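Local coordinates for uncharacterized protein VP1736 (Vibrio parahaemolyticus, PDB 3LXQ) that is of unknown function but carries a sulfatase-family domain of the alkaline phosphatase clan, built around a mixed beta sheet flanked by helices, at residues A[173-178]-A[197-202]; A[85-90]-A[239-244]; A[229-234]-A[292-297]; A[157-162]-A[190-195]. All coordinates share one frame; numbering follows the deposited sequence.

Contact 1 of 4, residues A[173-178]-A[197-202]; sequences GYHTQF and GFDQIV
Thr176 and Phe178 bind the backbone of 197-202, where strands 175-180 and 200-202 run parallel as the two strands of a beta-alpha-beta unit whose connecting helix is 189-195. Backbone bonds set the register. The carbonyl oxygen of Thr176 takes two donors: Gln200 N approaches almost in line with the C=O at 3.2 Å, whereas Asp199 N, at 2.9 Å, comes from above the carbonyl plane. Farther on, Phe178 N gives a weak bond to Gln200 O, and Val202 N donates to Phe178 O in a nearly straight bond of 3.0 Å.

Thr176 OG1 adds side-chain bonds. Lodged between its own backbone N and carbonyl carbon (chi1 53°), it is turned toward the 197-202 segment, where it donates to Gly197 O at a short 2.5 Å, in the carbonyl plane and on a lone pair, and weakly accepts from Asp199 N.

Ring contacts divide between the faces of the sheet. On the side of Gln177 and Gln200, Asp199 CB lies over one face of the His175 imidazole, and Leu234 of helix 220-234 packs on the same histidine. On the side of Phe178 and Ile201, covered by helix 189-195, the Phe198 ring meets the opposing strand by its edge, CE2 standing 3.2 Å from Gln177 O and CD2 3.9 Å from Phe178 CB. Ile201 CG2 touches the edge of the Phe178 ring, 4.1 Å from CD2.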
# COMPACT_ATOMS: atom_id res chain seq x y z
N GLY A 173 4.65 14.74 16.51
CA GLY A 173 3.53 15.50 17.09
C GLY A 173 2.14 15.22 16.52
O GLY A 173 1.19 15.96 16.80
N TYR A 174 2.02 14.15 15.72
CA TYR A 174 0.73 13.73 15.15
C TYR A 174 -0.06 12.81 16.08
O TYR A 174 0.51 11.99 16.82
CB TYR A 174 0.94 12.96 13.83
CG TYR A 174 1.12 13.78 12.57
CD1 TYR A 174 2.24 14.61 12.39
CD2 TYR A 174 0.20 13.68 11.52
CE1 TYR A 174 2.41 15.34 11.20
CE2 TYR A 174 0.37 14.41 10.33
CZ TYR A 174 1.47 15.23 10.19
OH TYR A 174 1.61 15.96 9.04
N HIS A 175 -1.39 12.92 16.02
CA HIS A 175 -2.24 11.88 16.55
C HIS A 175 -2.32 10.81 15.48
O HIS A 175 -2.45 11.12 14.30
CB HIS A 175 -3.64 12.40 16.85
CG HIS A 175 -4.53 11.37 17.48
ND1 HIS A 175 -4.58 11.17 18.84
CD2 HIS A 175 -5.39 10.48 16.93
CE1 HIS A 175 -5.45 10.20 19.10
NE2 HIS A 175 -5.94 9.76 17.96
N THR A 176 -2.21 9.54 15.88
CA THR A 176 -2.22 8.44 14.90
C THR A 176 -3.31 7.43 15.23
O THR A 176 -3.49 7.05 16.39
CB THR A 176 -0.85 7.76 14.79
OG1 THR A 176 -0.41 7.35 16.09
CG2 THR A 176 0.17 8.72 14.18
N GLN A 177 -4.05 7.01 14.21
CA GLN A 177 -5.19 6.12 14.41
C GLN A 177 -5.38 5.14 13.28
O GLN A 177 -4.87 5.32 12.18
CB GLN A 177 -6.49 6.92 14.63
CG GLN A 177 -6.93 7.74 13.43
CD GLN A 177 -8.33 8.30 13.56
OE1 GLN A 177 -8.89 8.38 14.65
NE2 GLN A 177 -8.91 8.70 12.43
N PHE A 178 -6.13 4.08 13.58
CA PHE A 178 -6.53 3.07 12.63
C PHE A 178 -8.04 2.97 12.74
O PHE A 178 -8.56 2.79 13.82
CB PHE A 178 -5.87 1.75 13.01
CG PHE A 178 -6.37 0.56 12.23
CD1 PHE A 178 -6.34 0.54 10.83
CD2 PHE A 178 -6.81 -0.58 12.90
CE1 PHE A 178 -6.78 -0.58 10.11
CE2 PHE A 178 -7.25 -1.70 12.19
CZ PHE A 178 -7.23 -1.71 10.79
N GLY A 197 3.35 2.65 17.24
CA GLY A 197 3.10 4.07 17.00
C GLY A 197 1.67 4.55 16.82
O GLY A 197 1.44 5.76 16.72
N PHE A 198 0.72 3.64 16.78
CA PHE A 198 -0.69 4.03 16.74
C PHE A 198 -1.19 4.36 18.15
O PHE A 198 -0.93 3.61 19.09
CB PHE A 198 -1.55 2.96 16.08
CG PHE A 198 -1.41 2.90 14.58
CD1 PHE A 198 -0.30 2.29 14.00
CD2 PHE A 198 -2.39 3.44 13.76
CE1 PHE A 198 -0.18 2.22 12.61
CE2 PHE A 198 -2.27 3.38 12.37
CZ PHE A 198 -1.16 2.77 11.79
N ASP A 199 -1.89 5.50 18.28
CA ASP A 199 -2.44 5.96 19.55
C ASP A 199 -3.80 5.33 19.81
O ASP A 199 -3.99 4.60 20.78
CB ASP A 199 -2.59 7.49 19.56
CG ASP A 199 -1.27 8.22 19.72
OD1 ASP A 199 -0.30 7.61 20.19
OD2 ASP A 199 -1.22 9.42 19.38
N GLN A 200 -4.75 5.65 18.93
CA GLN A 200 -6.14 5.24 19.05
C GLN A 200 -6.42 4.14 18.03
O GLN A 200 -5.89 4.16 16.92
CB GLN A 200 -7.02 6.46 18.78
CG GLN A 200 -8.49 6.16 18.49
CD GLN A 200 -9.26 7.40 18.06
OE1 GLN A 200 -10.34 7.68 18.58
NE2 GLN A 200 -8.71 8.15 17.10
N ILE A 201 -7.24 3.17 18.42
CA ILE A 201 -7.81 2.22 17.47
C ILE A 201 -9.32 2.23 17.60
O ILE A 201 -9.88 2.03 18.69
CB ILE A 201 -7.24 0.78 17.61
CG1 ILE A 201 -5.80 0.74 17.09
CG2 ILE A 201 -8.09 -0.22 16.81
CD1 ILE A 201 -5.10 -0.59 17.24
N VAL A 202 -9.96 2.51 16.48
CA VAL A 202 -11.40 2.56 16.36
C VAL A 202 -11.80 1.27 15.65
O VAL A 202 -11.34 1.01 14.54
CB VAL A 202 -11.84 3.80 15.54
CG1 VAL A 202 -13.36 3.90 15.46
CG2 VAL A 202 -11.24 5.07 16.14

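Contact 2 of 4, residues A[85-90]-A[239-244]; sequences RKNLVI and KPFFSL
Asn87 grips Phe241 through both backbone and ring at the start of a parallel pairing between strands 87-93 and 241-246, whose axes here are nearly parallel and 4.8 Å apart. The backbone bonds follow the regular parallel pattern: Leu88 N to Phe241 O, Ser243 N to Leu88 O at 2.8 Å, and Ile90 N to Ser243 O at 2.7 Å, all close to straight.

A side chain extends this series by one step. Asn87 OD1 accepts from Phe241 N at 3.1 Å, the donor tilted 29° from the amide carbonyl plane. Since Asn87 ND2 also donates to Thr298 OG1, the amide is tied at both ends, which fixes its rotation. Phe241, with CG between its backbone N and carbonyl carbon (chi1 59°), folds its ring against this amide; the planes are stacked 22° apart, and Asn87 CB sits over the ring centre, 3.9 Å from the centroid.

Apolar contacts fill the rest. Leu88 CD2 lies alongside Phe242 CD1 at 3.6 Å, Ile90 CD1 meets the edge of the same ring at CE1, and Ile90 CG2 touches Leu244 CD1 at 3.6 Å.

Helix 165-171 packs against the face bearing Leu88 and Phe242, helix 220-234 covers the Val89 and Ser243 face through Phe231, and strands 175-180 and 298-304 extend the sheet beyond 241-246 and 87-93 respectively.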
# COMPACT_ATOMS: atom_id res chain seq x y z
N ARG A 85 2.27 21.43 7.93
CA ARG A 85 2.09 19.98 7.76
C ARG A 85 0.63 19.62 7.53
O ARG A 85 -0.25 20.10 8.23
CB ARG A 85 2.62 19.19 8.97
CG ARG A 85 3.60 19.92 9.86
CD ARG A 85 4.46 18.97 10.67
NE ARG A 85 5.67 18.58 9.93
CZ ARG A 85 6.88 18.42 10.48
NH1 ARG A 85 7.07 18.62 11.78
NH2 ARG A 85 7.91 18.08 9.72
N LYS A 86 0.38 18.78 6.53
CA LYS A 86 -0.99 18.36 6.25
C LYS A 86 -1.37 17.08 7.03
O LYS A 86 -0.50 16.29 7.41
CB LYS A 86 -1.20 18.14 4.75
CG LYS A 86 -1.23 19.40 3.92
CD LYS A 86 -1.17 19.03 2.44
CE LYS A 86 -1.05 20.25 1.53
NZ LYS A 86 -2.32 21.02 1.50
N ASN A 87 -2.67 16.90 7.26
CA ASN A 87 -3.20 15.63 7.75
C ASN A 87 -3.01 14.56 6.68
O ASN A 87 -2.96 14.87 5.48
CB ASN A 87 -4.69 15.76 8.09
CG ASN A 87 -4.99 16.86 9.10
OD1 ASN A 87 -4.35 16.97 10.15
ND2 ASN A 87 -6.00 17.66 8.79
N LEU A 88 -2.92 13.31 7.10
CA LEU A 88 -2.79 12.20 6.15
C LEU A 88 -3.81 11.08 6.37
O LEU A 88 -3.82 10.42 7.41
CB LEU A 88 -1.37 11.64 6.17
CG LEU A 88 -1.10 10.39 5.32
CD1 LEU A 88 -1.27 10.65 3.83
CD2 LEU A 88 0.29 9.87 5.63
N VAL A 89 -4.65 10.86 5.35
CA VAL A 89 -5.70 9.85 5.42
C VAL A 89 -5.41 8.80 4.36
O VAL A 89 -5.36 9.11 3.16
CB VAL A 89 -7.11 10.48 5.25
CG1 VAL A 89 -8.16 9.43 5.00
CG2 VAL A 89 -7.47 11.31 6.49
N ILE A 90 -5.19 7.56 4.82
CA ILE A 90 -5.02 6.42 3.93
C ILE A 90 -6.31 5.58 3.92
O ILE A 90 -6.73 5.07 4.95
CB ILE A 90 -3.82 5.54 4.36
CG1 ILE A 90 -2.50 6.33 4.25
CG2 ILE A 90 -3.75 4.25 3.51
CD1 ILE A 90 -1.27 5.61 4.86
N LYS A 239 -3.93 19.07 16.81
CA LYS A 239 -2.96 18.16 16.18
C LYS A 239 -3.22 17.82 14.72
O LYS A 239 -4.37 17.66 14.30
CB LYS A 239 -2.79 16.88 16.99
CG LYS A 239 -2.01 17.09 18.28
CD LYS A 239 -1.37 15.81 18.79
CE LYS A 239 -0.23 16.13 19.76
NZ LYS A 239 0.43 14.92 20.29
N PRO A 240 -2.14 17.72 13.94
CA PRO A 240 -2.24 17.03 12.67
C PRO A 240 -2.46 15.54 12.97
O PRO A 240 -1.89 15.01 13.94
CB PRO A 240 -0.87 17.25 12.03
CG PRO A 240 0.05 17.52 13.19
CD PRO A 240 -0.79 18.28 14.16
N PHE A 241 -3.30 14.88 12.19
CA PHE A 241 -3.56 13.46 12.39
C PHE A 241 -3.18 12.61 11.19
O PHE A 241 -3.24 13.07 10.04
CB PHE A 241 -5.02 13.21 12.76
CG PHE A 241 -6.01 13.69 11.72
CD1 PHE A 241 -6.49 12.83 10.74
CD2 PHE A 241 -6.49 15.00 11.74
CE1 PHE A 241 -7.41 13.26 9.79
CE2 PHE A 241 -7.42 15.44 10.80
CZ PHE A 241 -7.87 14.57 9.82
N PHE A 242 -2.82 11.36 11.48
CA PHE A 242 -2.59 10.33 10.47
C PHE A 242 -3.57 9.20 10.70
O PHE A 242 -3.57 8.57 11.77
CB PHE A 242 -1.14 9.81 10.51
CG PHE A 242 -0.95 8.47 9.81
CD1 PHE A 242 -1.29 8.31 8.47
CD2 PHE A 242 -0.43 7.38 10.51
CE1 PHE A 242 -1.11 7.08 7.82
CE2 PHE A 242 -0.25 6.15 9.87
CZ PHE A 242 -0.60 6.00 8.53
N SER A 243 -4.40 8.93 9.70
CA SER A 243 -5.44 7.92 9.80
C SER A 243 -5.34 6.84 8.73
O SER A 243 -5.35 7.13 7.53
CB SER A 243 -6.81 8.59 9.76
OG SER A 243 -7.85 7.65 9.92
N LEU A 244 -5.26 5.59 9.18
CA LEU A 244 -5.40 4.43 8.29
C LEU A 244 -6.81 3.86 8.43
O LEU A 244 -7.20 3.45 9.51
CB LEU A 244 -4.34 3.35 8.61
CG LEU A 244 -4.49 2.00 7.91
CD1 LEU A 244 -4.40 2.13 6.39
CD2 LEU A 244 -3.49 0.98 8.41

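Contact 3 of 4, residues A[229-234]-A[292-297]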
# COMPACT_ATOMS: atom_id res chain seq x y z
N GLU A 229 -16.64 11.39 10.70
CA GLU A 229 -16.92 11.79 12.09
C GLU A 229 -15.63 12.05 12.87
O GLU A 229 -15.51 13.04 13.59
CB GLU A 229 -17.71 10.69 12.83
CG GLU A 229 -19.14 11.01 13.21
CD GLU A 229 -19.67 10.09 14.31
OE1 GLU A 229 -19.28 8.90 14.37
OE2 GLU A 229 -20.47 10.57 15.14
N GLU A 230 -14.67 11.14 12.73
CA GLU A 230 -13.41 11.18 13.45
C GLU A 230 -12.51 12.29 12.95
O GLU A 230 -11.71 12.84 13.70
CB GLU A 230 -12.67 9.84 13.27
CG GLU A 230 -13.10 8.76 14.26
CD GLU A 230 -12.68 9.09 15.69
OE1 GLU A 230 -13.52 9.60 16.46
OE2 GLU A 230 -11.49 8.88 16.03
N PHE A 231 -12.63 12.60 11.66
CA PHE A 231 -11.76 13.57 11.01
C PHE A 231 -12.27 14.96 11.33
O PHE A 231 -11.49 15.84 11.67
CB PHE A 231 -11.71 13.36 9.50
CG PHE A 231 -11.17 12.01 9.07
CD1 PHE A 231 -10.28 11.31 9.87
CD2 PHE A 231 -11.54 11.47 7.84
CE1 PHE A 231 -9.78 10.08 9.47
CE2 PHE A 231 -11.03 10.23 7.43
CZ PHE A 231 -10.15 9.54 8.26
N GLU A 232 -13.59 15.16 11.24
CA GLU A 232 -14.19 16.45 11.61
C GLU A 232 -14.03 16.73 13.10
O GLU A 232 -14.05 17.89 13.53
CB GLU A 232 -15.66 16.52 11.20
CG GLU A 232 -16.04 17.87 10.58
CD GLU A 232 -16.70 17.71 9.22
OE1 GLU A 232 -17.13 16.58 8.87
OE2 GLU A 232 -16.78 18.71 8.49
N ARG A 233 -13.88 15.66 13.87
CA ARG A 233 -13.55 15.72 15.29
C ARG A 233 -12.10 16.16 15.47
O ARG A 233 -11.84 17.19 16.10
CB ARG A 233 -13.79 14.36 15.95
CG ARG A 233 -13.69 14.34 17.49
CD ARG A 233 -12.24 14.56 17.97
NE ARG A 233 -11.75 13.53 18.89
CZ ARG A 233 -11.92 12.22 18.73
NH1 ARG A 233 -11.42 11.39 19.63
NH2 ARG A 233 -12.57 11.74 17.68
N LEU A 234 -11.17 15.38 14.92
CA LEU A 234 -9.73 15.65 15.07
C LEU A 234 -9.32 17.04 14.54
O LEU A 234 -8.42 17.68 15.09
CB LEU A 234 -8.88 14.55 14.44
CG LEU A 234 -8.83 13.18 15.14
CD1 LEU A 234 -8.39 12.06 14.17
CD2 LEU A 234 -7.96 13.19 16.40
N SER A 292 -16.28 19.28 3.94
CA SER A 292 -15.86 19.08 5.32
C SER A 292 -14.91 20.17 5.83
O SER A 292 -14.44 21.00 5.04
CB SER A 292 -15.16 17.72 5.46
OG SER A 292 -13.89 17.74 4.82
N SER A 293 -14.63 20.15 7.13
CA SER A 293 -13.75 21.15 7.74
C SER A 293 -12.28 20.73 7.71
O SER A 293 -11.39 21.51 8.06
CB SER A 293 -14.19 21.47 9.18
OG SER A 293 -13.45 20.73 10.14
N TYR A 294 -12.03 19.48 7.30
CA TYR A 294 -10.66 18.98 7.21
C TYR A 294 -10.10 19.01 5.78
O TYR A 294 -8.89 18.83 5.59
CB TYR A 294 -10.57 17.57 7.84
CG TYR A 294 -11.60 16.57 7.33
CD1 TYR A 294 -11.38 15.85 6.16
CD2 TYR A 294 -12.77 16.34 8.03
CE1 TYR A 294 -12.31 14.93 5.68
CE2 TYR A 294 -13.71 15.41 7.57
CZ TYR A 294 -13.47 14.72 6.40
OH TYR A 294 -14.39 13.81 5.93
N TRP A 295 -10.96 19.25 4.79
CA TRP A 295 -10.61 19.12 3.37
C TRP A 295 -9.41 19.95 2.92
O TRP A 295 -8.53 19.44 2.20
CB TRP A 295 -11.80 19.43 2.46
CG TRP A 295 -11.47 19.20 1.00
CD1 TRP A 295 -11.21 20.15 0.06
CD2 TRP A 295 -11.34 17.93 0.34
NE1 TRP A 295 -10.94 19.56 -1.15
CE2 TRP A 295 -11.01 18.20 -1.01
CE3 TRP A 295 -11.49 16.60 0.75
CZ2 TRP A 295 -10.83 17.18 -1.95
CZ3 TRP A 295 -11.30 15.58 -0.18
CH2 TRP A 295 -10.97 15.88 -1.52
N ASP A 296 -9.38 21.21 3.34
CA ASP A 296 -8.28 22.12 3.04
C ASP A 296 -6.93 21.57 3.48
O ASP A 296 -5.91 21.79 2.83
CB ASP A 296 -8.50 23.47 3.74
CG ASP A 296 -9.45 24.38 2.99
OD1 ASP A 296 -9.99 23.97 1.94
OD2 ASP A 296 -9.64 25.53 3.45
N ASP A 297 -6.95 20.82 4.58
CA ASP A 297 -5.75 20.54 5.35
C ASP A 297 -5.25 19.10 5.21
O ASP A 297 -4.37 18.68 5.97
CB ASP A 297 -6.04 20.88 6.81
CG ASP A 297 -4.79 21.07 7.65
OD1 ASP A 297 -4.94 21.19 8.89
OD2 ASP A 297 -3.67 21.11 7.09
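Glu232, near the end of helix 220-234, and Ser293, in the loop leading into strand 298-304, have the closest backbones here, their CA atoms 6.1 Å apart. This is helix-to-loop packing on the outer, helical layer of the alpha/beta fold.

Tyr294 is the main bearing surface. Its CG occupies the place between backbone N and carbonyl carbon (chi1 51°), and its ring presents one face to the helix. Phe231 CB rests on that face in a CH-pi contact, 3.6 Å from the ring centroid. The Phe231 ring then turns its edge to the same face, a T-shaped pair with planes 78° apart and centroids separated by 5.5 Å, before running on to pack against Phe241 of the sheet. Tyr294 OH is bonded to Asp228 OD2 one turn earlier in the helix, so the phenol is held at its tip as well as over its face.

The polar contact lies nearer the surface. Glu232, bent at its second torsion, reaches over to the loop, where OE2 accepts from Ser293 N at 2.9 Å with the donor above the carboxylate plane. Ser293 OG is hydrogen-bonded instead to Ser235 OG just beyond the helical segment.

The tyrosine ring is clasped from both sides: opposite Phe231 CB, Ser292 OG lies 3.2 Å above the ring plane, over its centre, while hydrogen-bonded to Ala289 O.

Contact 4 of 4, residues A[157-162]-A[190-195]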
# COMPACT_ATOMS: atom_id res chain seq x y z
N LYS A 157 9.44 -10.49 15.87
CA LYS A 157 10.44 -9.43 16.08
C LYS A 157 9.94 -8.03 15.72
O LYS A 157 10.45 -7.03 16.23
CB LYS A 157 11.73 -9.75 15.32
CG LYS A 157 12.48 -10.96 15.87
CD LYS A 157 13.67 -11.34 15.00
CE LYS A 157 14.92 -10.53 15.34
NZ LYS A 157 16.03 -10.87 14.41
N SER A 158 8.94 -7.95 14.84
CA SER A 158 8.40 -6.66 14.38
C SER A 158 7.22 -6.13 15.19
O SER A 158 6.55 -5.18 14.77
CB SER A 158 8.04 -6.74 12.90
OG SER A 158 7.73 -8.07 12.50
N GLN A 159 6.97 -6.74 16.36
CA GLN A 159 5.79 -6.39 17.16
C GLN A 159 5.97 -5.11 17.97
O GLN A 159 4.99 -4.50 18.43
CB GLN A 159 5.36 -7.56 18.06
CG GLN A 159 4.88 -8.78 17.28
CD GLN A 159 3.83 -8.43 16.22
OE1 GLN A 159 4.09 -8.52 15.02
NE2 GLN A 159 2.65 -8.01 16.67
N THR A 160 7.22 -4.70 18.13
CA THR A 160 7.55 -3.50 18.89
C THR A 160 8.79 -2.83 18.30
O THR A 160 9.71 -3.51 17.85
CB THR A 160 7.78 -3.82 20.40
OG1 THR A 160 8.15 -2.64 21.11
CG2 THR A 160 8.86 -4.89 20.58
N GLY A 161 8.79 -1.50 18.30
CA GLY A 161 9.91 -0.72 17.78
C GLY A 161 10.35 -1.02 16.35
O GLY A 161 11.51 -0.82 16.01
N PHE A 162 9.44 -1.50 15.51
CA PHE A 162 9.73 -1.64 14.08
C PHE A 162 9.44 -0.28 13.45
O PHE A 162 8.61 0.49 13.97
CB PHE A 162 8.85 -2.72 13.47
CG PHE A 162 9.32 -3.24 12.12
CD1 PHE A 162 10.38 -4.15 12.03
CD2 PHE A 162 8.67 -2.85 10.94
CE1 PHE A 162 10.79 -4.64 10.81
CE2 PHE A 162 9.09 -3.32 9.71
CZ PHE A 162 10.15 -4.23 9.63
N LYS A 190 -4.24 -5.08 15.52
CA LYS A 190 -4.28 -4.25 16.73
C LYS A 190 -2.97 -4.28 17.50
O LYS A 190 -2.48 -3.26 17.95
CB LYS A 190 -5.43 -4.66 17.66
CG LYS A 190 -5.75 -3.62 18.71
CD LYS A 190 -6.15 -4.23 20.02
CE LYS A 190 -7.53 -3.77 20.41
NZ LYS A 190 -8.55 -4.45 19.54
N THR A 191 -2.42 -5.48 17.66
CA THR A 191 -1.18 -5.69 18.40
C THR A 191 0.00 -5.06 17.67
O THR A 191 0.81 -4.36 18.28
CB THR A 191 -0.93 -7.20 18.67
OG1 THR A 191 -2.01 -7.71 19.47
CG2 THR A 191 0.38 -7.44 19.41
N PHE A 192 0.10 -5.29 16.37
CA PHE A 192 1.14 -4.64 15.58
C PHE A 192 1.00 -3.12 15.58
O PHE A 192 2.00 -2.41 15.63
CB PHE A 192 1.14 -5.15 14.15
CG PHE A 192 2.19 -4.52 13.28
CD1 PHE A 192 3.52 -4.92 13.36
CD2 PHE A 192 1.85 -3.52 12.36
CE1 PHE A 192 4.49 -4.36 12.53
CE2 PHE A 192 2.82 -2.97 11.53
CZ PHE A 192 4.14 -3.38 11.62
N PHE A 193 -0.23 -2.61 15.50
CA PHE A 193 -0.43 -1.17 15.38
C PHE A 193 -0.12 -0.50 16.72
O PHE A 193 0.60 0.49 16.76
CB PHE A 193 -1.84 -0.82 14.89
CG PHE A 193 -2.10 -1.16 13.43
CD1 PHE A 193 -1.08 -1.18 12.48
CD2 PHE A 193 -3.40 -1.40 13.00
CE1 PHE A 193 -1.34 -1.48 11.14
CE2 PHE A 193 -3.67 -1.68 11.67
CZ PHE A 193 -2.64 -1.71 10.73
N PHE A 194 -0.65 -1.07 17.81
CA PHE A 194 -0.42 -0.57 19.18
C PHE A 194 1.04 -0.63 19.61
O PHE A 194 1.52 0.26 20.31
CB PHE A 194 -1.28 -1.33 20.20
CG PHE A 194 -2.56 -0.63 20.59
CD1 PHE A 194 -2.94 0.56 19.98
CD2 PHE A 194 -3.39 -1.19 21.56
CE1 PHE A 194 -4.12 1.21 20.34
CE2 PHE A 194 -4.59 -0.56 21.94
CZ PHE A 194 -4.95 0.65 21.33
N GLY A 195 1.73 -1.69 19.21
CA GLY A 195 3.15 -1.83 19.49
C GLY A 195 4.04 -0.91 18.65
O GLY A 195 5.22 -0.72 18.97
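Phe192 reaches from helix 189-195 to Ser158 and Gln159 of the loop 157-162, which precedes helix 165-171. The contact packs the connecting helix of a beta-alpha-beta unit against a neighbouring loop, and its direct contacts are van der Waals and C-H...O approaches.

The Phe192 side chain can be followed outward. CB passes beside the terminal amide of Gln159, which also lies against the CG2 methyl of Thr191 one residue earlier. CG stands anti to the backbone N (chi1 -180°), which sends the ring out from the helix toward the loop. On one edge, CD1 lies 3.4 Å from Ser158 O, and CE1 is closer still to that oxygen, at 3.2 Å; the oxygen lies near the ring plane, at the edge, facing the C-H groups. CE1 also approaches Ser158 CB at 4.3 Å. On the other edge, CD2 has Phe193 CE1 of its own helix in the ring plane, 4.0 Å away.

Asn196, next in the chain after Gly195, completes the join with polar bonds: ND2 is hydrogen-bonded to both Ser158 O and Phe192 O, and OD1 to Phe162 N. It therefore ties the carbonyl at the edge of the Phe192 ring to the 190-195 backbone.

At Gly195 the backbones meet directly. With no side chain there, the backbone comes close to the loop, and Gly195 CA makes a C-H...O contact of 3.4 Å to Gln159 O.

Contacts 1 and 2 belong to one sheet, in which strands 175-180 and 241-246 are neighbours; Tyr174 OH also meets Lys86 O at 2.7 Å. Contact 2 is the buried one, with regular backbone bonds and apolar faces, whereas contact 1 is partly buried and its pairing is less regular. Contacts 3 and 4 join helices to loops: contact 3 has one hydrogen bond between its segments and rests on the Phe231-Tyr294 ring pair, while contact 4 has none and rests on Phe192 and the Gln159 side chain. Their helices pack against the sheet shared by contacts 1 and 2, through Phe231 and Phe193. Contacts 3 and 4 do not touch, their nearest atoms being about 11 Å apart.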